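Local coordinates for protein cyclase (Streptomyces sp. R1128, PDB 3TFZ) that probably cyclises and aromatises a nascent polyketide chain in R1128 biosynthesis, as an aromatase/cyclase of the Bet v 1-like superfamily, at residues L43-L54 with T64-D72. Numbering follows the deposited sequence.
Sequences LEEGQGYQVVRL and TWTSRRDLD
Strands 49-54 and 64-72 run antiparallel at 161°, their axes 4.7 Å apart; Gln50-Arg69, Val52-Ser67 and Leu54-Trp65 are the hydrogen-bonded pairs, and Leu71 N to Gly48 O adds a further bond where the first strand leaves its type II turn. On the face carrying Gln50, Val52 and Leu54, the Gln50 amide lies beside the Arg69 guanidinium, their planes only 16° apart. Arg69 NE donates 2.6 Å to Gln50 OE1, almost in line with its C=O, and NH2 adds a weak second bond. Arg69 NH1 also bonds Tyr30 OH, Arg69 NH2 the carbonyl of Leu24, and Gln50 NE2 that of Ala25, tying the pair to the C-terminal end of helix 17-25 and to the start of helix 30-33. Leu71 CD1 packs 3.5 Å from Gln50 OE1. Farther along, Leu54 CD1 reaches Trp65 NE1 at 3.5 Å and lies near Ser67 OG; both polar atoms hydrogen-bond a bound 3-cyclohexyl-1-propylsulfonic acid.

The other face carries Tyr49, Val51, Arg53, Thr66, Arg68 and Asp70. Arg53 leaves its backbone with CG anti to N (chi1 170°), then bends so that NE meets Thr64 OG1 at 2.8 Å in the guanidinium plane. Val51 CG2 covers one face of the Arg68 guanidinium, whose NH1 lies 3.6 Å from Tyr49 CD2 and whose NH2 makes a long salt bridge, 3.5 Å, to Glu44 OE2. Glu44 belongs with Leu43 to a classic bulge opposite Val51.

This hairpin is part of the curved antiparallel sheet of the helix-grip fold, and the sulfonic acid, probably from the crystallisation liquor, bound at Ser67 and Trp65 is consistent with a pocket on that face.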
ATOM      1  N   LEU A  43      -9.153 -25.269  13.096  1.00 32.14           N
ATOM      2  CA  LEU A  43      -8.729 -26.206  14.148  1.00 34.12           C
ATOM      3  C   LEU A  43      -9.300 -25.816  15.505  1.00 35.13           C
ATOM      4  O   LEU A  43      -9.530 -26.670  16.382  1.00 38.44           O
ATOM      5  CB  LEU A  43      -7.187 -26.292  14.189  1.00 34.82           C
ATOM      6  CG  LEU A  43      -6.162 -27.192  13.423  1.00 36.35           C
ATOM      7  CD1 LEU A  43      -6.649 -28.045  12.226  1.00 30.55           C
ATOM      8  CD2 LEU A  43      -4.930 -26.382  13.095  1.00 26.89           C
ATOM      9  N   GLU A  44      -9.529 -24.527  15.690  1.00 34.05           N
ATOM     10  CA  GLU A  44      -9.889 -23.955  16.996  1.00 36.84           C
ATOM     11  C   GLU A  44     -10.524 -22.614  16.703  1.00 33.60           C
ATOM     12  O   GLU A  44     -10.103 -21.902  15.811  1.00 32.19           O
ATOM     13  CB  GLU A  44      -8.645 -23.889  17.902  1.00 38.23           C
ATOM     14  CG  GLU A  44      -8.775 -23.780  19.451  1.00 49.95           C
ATOM     15  CD  GLU A  44      -7.458 -23.096  20.092  1.00 60.81           C
ATOM     16  OE1 GLU A  44      -6.337 -23.432  19.636  1.00 64.34           O
ATOM     17  OE2 GLU A  44      -7.505 -22.212  21.012  1.00 63.01           O
ATOM     18  N   GLU A  45     -11.577 -22.307  17.418  1.00 36.54           N
ATOM     19  CA  GLU A  45     -12.450 -21.184  17.162  1.00 37.94           C
ATOM     20  C   GLU A  45     -13.266 -20.812  18.413  1.00 40.30           C
ATOM     21  O   GLU A  45     -13.841 -21.639  19.042  1.00 42.31           O
ATOM     22  CB  GLU A  45     -13.441 -21.489  16.039  1.00 39.01           C
ATOM     23  CG  GLU A  45     -13.444 -20.334  15.042  1.00 42.26           C
ATOM     24  CD  GLU A  45     -14.716 -20.274  14.218  1.00 48.30           C
ATOM     25  OE1 GLU A  45     -15.431 -21.353  14.119  1.00 51.68           O
ATOM     26  OE2 GLU A  45     -14.979 -19.126  13.724  1.00 44.98           O
ATOM     27  N   GLY A  46     -13.329 -19.524  18.707  1.00 40.15           N
ATOM     28  CA  GLY A  46     -13.943 -19.031  19.874  1.00 42.65           C
ATOM     29  C   GLY A  46     -14.209 -17.579  19.602  1.00 42.67           C
ATOM     30  O   GLY A  46     -13.958 -17.063  18.499  1.00 40.34           O
ATOM     31  N   GLN A  47     -14.743 -16.914  20.624  1.00 44.72           N
ATOM     32  CA  GLN A  47     -15.090 -15.503  20.552  1.00 43.28           C
ATOM     33  C   GLN A  47     -13.843 -14.651  20.376  1.00 39.48           C
ATOM     34  O   GLN A  47     -13.038 -14.501  21.294  1.00 40.72           O
ATOM     35  CB  GLN A  47     -15.846 -15.073  21.810  1.00 48.75           C
ATOM     36  CG  GLN A  47     -15.246 -15.595  23.105  1.00 53.51           C
ATOM     37  CD  GLN A  47     -15.502 -17.075  23.310  1.00 57.24           C
ATOM     38  OE1 GLN A  47     -14.798 -17.739  24.070  1.00 54.39           O
ATOM     39  NE2 GLN A  47     -16.516 -17.600  22.631  1.00 58.69           N
ATOM     40  N   GLY A  48     -13.696 -14.096  19.180  1.00 34.30           N
ATOM     41  CA  GLY A  48     -12.537 -13.262  18.839  1.00 28.87           C
ATOM     42  C   GLY A  48     -11.249 -13.881  18.256  1.00 25.37           C
ATOM     43  O   GLY A  48     -10.234 -13.185  18.060  1.00 23.60           O
ATOM     44  N   TYR A  49     -11.233 -15.183  18.043  1.00 23.33           N
ATOM     45  CA  TYR A  49     -10.037 -15.855  17.566  1.00 22.50           C
ATOM     46  C   TYR A  49     -10.425 -17.082  16.709  1.00 20.85           C
ATOM     47  O   TYR A  49     -11.471 -17.694  16.948  1.00 24.29           O
ATOM     48  CB  TYR A  49      -9.099 -16.224  18.776  1.00 24.35           C
ATOM     49  CG  TYR A  49      -9.558 -17.483  19.552  1.00 31.06           C
ATOM     50  CD1 TYR A  49     -10.528 -17.398  20.551  1.00 30.81           C
ATOM     51  CD2 TYR A  49      -9.015 -18.744  19.268  1.00 28.49           C
ATOM     52  CE1 TYR A  49     -10.903 -18.512  21.238  1.00 36.13           C
ATOM     53  CE2 TYR A  49      -9.392 -19.845  19.947  1.00 30.77           C
ATOM     54  CZ  TYR A  49     -10.344 -19.738  20.917  1.00 36.80           C
ATOM     55  OH  TYR A  49     -10.749 -20.884  21.601  1.00 43.55           O
ATOM     56  N   GLN A  50      -9.600 -17.403  15.720  1.00 18.69           N
ATOM     57  CA  GLN A  50      -9.650 -18.602  14.906  1.00 20.69           C
ATOM     58  C   GLN A  50      -8.207 -19.142  14.747  1.00 22.72           C
ATOM     59  O   GLN A  50      -7.282 -18.382  14.450  1.00 20.56           O
ATOM     60  CB  GLN A  50     -10.083 -18.267  13.468  1.00 19.93           C
ATOM     61  CG  GLN A  50     -11.538 -17.919  13.262  1.00 22.55           C
ATOM     62  CD  GLN A  50     -11.772 -17.122  12.033  1.00 21.58           C
ATOM     63  OE1 GLN A  50     -10.794 -16.678  11.412  1.00 24.59           O
ATOM     64  NE2 GLN A  50     -13.072 -16.919  11.643  1.00 17.58           N
ATOM     65  N   VAL A  51      -8.023 -20.458  14.947  1.00 25.42           N
ATOM     66  CA  VAL A  51      -6.788 -21.092  14.546  1.00 25.36           C
ATOM     67  C   VAL A  51      -7.107 -21.936  13.318  1.00 26.28           C
ATOM     68  O   VAL A  51      -8.046 -22.774  13.285  1.00 27.14           O
ATOM     69  CB  VAL A  51      -6.108 -21.940  15.689  1.00 27.97           C
ATOM     70  CG1 VAL A  51      -4.746 -22.520  15.233  1.00 25.33           C
ATOM     71  CG2 VAL A  51      -5.921 -21.132  16.944  1.00 27.08           C
ATOM     72  N   VAL A  52      -6.244 -21.811  12.327  1.00 25.87           N
ATOM     73  CA  VAL A  52      -6.669 -22.224  10.996  1.00 25.83           C
ATOM     74  C   VAL A  52      -5.506 -22.865  10.255  1.00 25.60           C
ATOM     75  O   VAL A  52      -4.417 -22.318  10.152  1.00 24.44           O
ATOM     76  CB  VAL A  52      -7.425 -20.998  10.220  1.00 22.53           C
ATOM     77  CG1 VAL A  52      -6.571 -20.416   9.215  1.00 25.75           C
ATOM     78  CG2 VAL A  52      -8.602 -21.435   9.518  1.00 24.74           C
ATOM     79  N   ARG A  53      -5.769 -24.044   9.734  1.00 26.12           N
ATOM     80  CA  ARG A  53      -4.847 -24.727   8.848  1.00 27.26           C
ATOM     81  C   ARG A  53      -5.097 -24.409   7.335  1.00 24.56           C
ATOM     82  O   ARG A  53      -6.192 -24.470   6.889  1.00 21.94           O
ATOM     83  CB  ARG A  53      -4.929 -26.202   9.146  1.00 30.23           C
ATOM     84  CG  ARG A  53      -4.231 -27.043   8.181  1.00 35.59           C
ATOM     85  CD  ARG A  53      -2.939 -26.454   7.969  1.00 36.85           C
ATOM     86  NE  ARG A  53      -1.899 -27.461   7.715  1.00 45.95           N
ATOM     87  CZ  ARG A  53      -1.641 -28.474   8.517  1.00 46.59           C
ATOM     88  NH1 ARG A  53      -2.469 -28.668   9.540  1.00 45.76           N
ATOM     89  NH2 ARG A  53      -0.620 -29.316   8.239  1.00 51.27           N
ATOM     90  N   LEU A  54      -4.052 -24.020   6.593  1.00 25.30           N
ATOM     91  CA  LEU A  54      -4.191 -23.508   5.211  1.00 25.06           C
ATOM     92  C   LEU A  54      -3.290 -24.259   4.257  1.00 25.15           C
ATOM     93  O   LEU A  54      -2.136 -24.413   4.502  1.00 28.17           O
ATOM     94  CB  LEU A  54      -3.888 -22.002   5.167  1.00 23.69           C
ATOM     95  CG  LEU A  54      -4.900 -21.059   5.870  1.00 29.11           C
ATOM     96  CD1 LEU A  54      -4.308 -19.830   6.523  1.00 26.91           C
ATOM     97  CD2 LEU A  54      -5.967 -20.631   4.883  1.00 33.05           C
ATOM     98  N   THR A  64       1.901 -25.601   3.294  1.00 37.64           N
ATOM     99  CA  THR A  64       0.994 -25.792   4.358  1.00 35.80           C
ATOM    100  C   THR A  64       1.445 -24.899   5.534  1.00 33.47           C
ATOM    101  O   THR A  64       2.608 -24.836   5.836  1.00 33.62           O
ATOM    102  CB  THR A  64       0.813 -27.292   4.667  1.00 36.94           C
ATOM    103  OG1 THR A  64      -0.387 -27.431   5.382  1.00 40.37           O
ATOM    104  CG2 THR A  64       1.882 -27.815   5.548  1.00 41.02           C
ATOM    105  N   TRP A  65       0.515 -24.173   6.151  1.00 31.10           N
ATOM    106  CA  TRP A  65       0.798 -23.507   7.397  1.00 29.61           C
ATOM    107  C   TRP A  65      -0.452 -23.382   8.244  1.00 28.10           C
ATOM    108  O   TRP A  65      -1.591 -23.628   7.802  1.00 27.49           O
ATOM    109  CB  TRP A  65       1.499 -22.116   7.197  1.00 29.42           C
ATOM    110  CG  TRP A  65       0.718 -21.133   6.443  1.00 30.10           C
ATOM    111  CD1 TRP A  65      -0.403 -20.449   6.880  1.00 28.19           C
ATOM    112  CD2 TRP A  65       0.918 -20.741   5.058  1.00 31.43           C
ATOM    113  NE1 TRP A  65      -0.905 -19.648   5.854  1.00 27.29           N
ATOM    114  CE2 TRP A  65      -0.132 -19.804   4.732  1.00 28.56           C
ATOM    115  CE3 TRP A  65       1.874 -21.083   4.069  1.00 29.19           C
ATOM    116  CZ2 TRP A  65      -0.195 -19.143   3.501  1.00 30.45           C
ATOM    117  CZ3 TRP A  65       1.773 -20.462   2.809  1.00 30.38           C
ATOM    118  CH2 TRP A  65       0.755 -19.494   2.538  1.00 31.61           C
ATOM    119  N   THR A  66      -0.207 -22.979   9.486  1.00 27.29           N
ATOM    120  CA  THR A  66      -1.203 -22.803  10.525  1.00 23.71           C
ATOM    121  C   THR A  66      -1.095 -21.381  11.088  1.00 21.60           C
ATOM    122  O   THR A  66      -0.059 -21.041  11.542  1.00 17.98           O
ATOM    123  CB  THR A  66      -0.920 -23.812  11.656  1.00 24.69           C
ATOM    124  OG1 THR A  66      -1.397 -25.073  11.240  1.00 26.94           O
ATOM    125  CG2 THR A  66      -1.656 -23.453  12.923  1.00 23.34           C
ATOM    126  N   SER A  67      -2.176 -20.595  11.077  1.00 20.46           N
ATOM    127  CA  SER A  67      -2.147 -19.327  11.796  1.00 22.54           C
ATOM    128  C   SER A  67      -3.181 -19.149  12.815  1.00 21.74           C
ATOM    129  O   SER A  67      -4.337 -19.652  12.684  1.00 21.84           O
ATOM    130  CB  SER A  67      -2.274 -18.105  10.872  1.00 20.42           C
ATOM    131  OG  SER A  67      -3.309 -18.415  10.036  1.00 29.07           O
ATOM    132  N   ARG A  68      -2.759 -18.388  13.836  1.00 21.60           N
ATOM    133  CA  ARG A  68      -3.672 -17.869  14.846  1.00 21.65           C
ATOM    134  C   ARG A  68      -4.093 -16.493  14.399  1.00 19.94           C
ATOM    135  O   ARG A  68      -3.248 -15.603  14.225  1.00 19.49           O
ATOM    136  CB  ARG A  68      -3.083 -17.857  16.221  1.00 22.08           C
ATOM    137  CG  ARG A  68      -4.121 -17.337  17.265  1.00 28.88           C
ATOM    138  CD  ARG A  68      -3.519 -17.139  18.695  1.00 34.49           C
ATOM    139  NE  ARG A  68      -3.652 -18.438  19.367  1.00 47.91           N
ATOM    140  CZ  ARG A  68      -4.734 -18.781  20.081  1.00 52.80           C
ATOM    141  NH1 ARG A  68      -5.719 -17.872  20.270  1.00 49.16           N
ATOM    142  NH2 ARG A  68      -4.818 -20.000  20.642  1.00 55.74           N
ATOM    143  N   ARG A  69      -5.399 -16.360  14.108  1.00 19.62           N
ATOM    144  CA  ARG A  69      -6.042 -15.032  13.765  1.00 18.17           C
ATOM    145  C   ARG A  69      -6.793 -14.474  14.943  1.00 19.34           C
ATOM    146  O   ARG A  69      -7.689 -15.160  15.474  1.00 21.59           O
ATOM    147  CB  ARG A  69      -7.004 -15.138  12.575  1.00 15.56           C
ATOM    148  CG  ARG A  69      -6.256 -15.667  11.271  1.00 12.47           C
ATOM    149  CD  ARG A  69      -7.200 -16.436  10.327  1.00 19.90           C
ATOM    150  NE  ARG A  69      -8.620 -15.918  10.160  1.00 20.77           N
ATOM    151  CZ  ARG A  69      -8.998 -14.976   9.288  1.00 19.51           C
ATOM    152  NH1 ARG A  69      -8.093 -14.407   8.478  1.00 19.59           N
ATOM    153  NH2 ARG A  69     -10.284 -14.611   9.219  1.00 19.72           N
ATOM    154  N   ASP A  70      -6.417 -13.270  15.375  1.00 17.56           N
ATOM    155  CA  ASP A  70      -7.103 -12.609  16.458  1.00 20.30           C
ATOM    156  C   ASP A  70      -7.965 -11.586  15.803  1.00 20.18           C
ATOM    157  O   ASP A  70      -7.439 -10.672  15.211  1.00 21.36           O
ATOM    158  CB  ASP A  70      -6.110 -11.985  17.435  1.00 21.60           C
ATOM    159  CG  ASP A  70      -5.337 -13.104  18.291  1.00 28.72           C
ATOM    160  OD1 ASP A  70      -6.026 -14.042  18.845  1.00 33.77           O
ATOM    161  OD2 ASP A  70      -4.049 -13.086  18.399  1.00 32.20           O
ATOM    162  N   LEU A  71      -9.282 -11.740  15.855  1.00 19.93           N
ATOM    163  CA  LEU A  71     -10.170 -10.891  15.086  1.00 20.60           C
ATOM    164  C   LEU A  71     -10.772  -9.782  15.976  1.00 23.36           C
ATOM    165  O   LEU A  71     -11.238 -10.064  17.064  1.00 22.86           O
ATOM    166  CB  LEU A  71     -11.317 -11.727  14.444  1.00 21.50           C
ATOM    167  CG  LEU A  71     -11.032 -12.733  13.259  1.00 21.24           C
ATOM    168  CD1 LEU A  71     -10.586 -14.089  13.781  1.00 22.20           C
ATOM    169  CD2 LEU A  71     -12.315 -12.880  12.443  1.00 22.87           C
ATOM    170  N   ASP A  72     -10.760  -8.536  15.503  1.00 21.83           N
ATOM    171  CA  ASP A  72     -11.186  -7.394  16.325  1.00 22.60           C
ATOM    172  C   ASP A  72     -12.044  -6.509  15.435  1.00 20.97           C
ATOM    173  O   ASP A  72     -11.537  -5.589  14.752  1.00 20.35           O
ATOM    174  CB  ASP A  72      -9.924  -6.630  16.769  1.00 22.80           C
ATOM    175  CG  ASP A  72     -10.212  -5.547  17.781  1.00 24.55           C
ATOM    176  OD1 ASP A  72      -9.299  -5.211  18.544  1.00 28.50           O
ATOM    177  OD2 ASP A  72     -11.321  -5.032  17.832  1.00 24.73           O
TER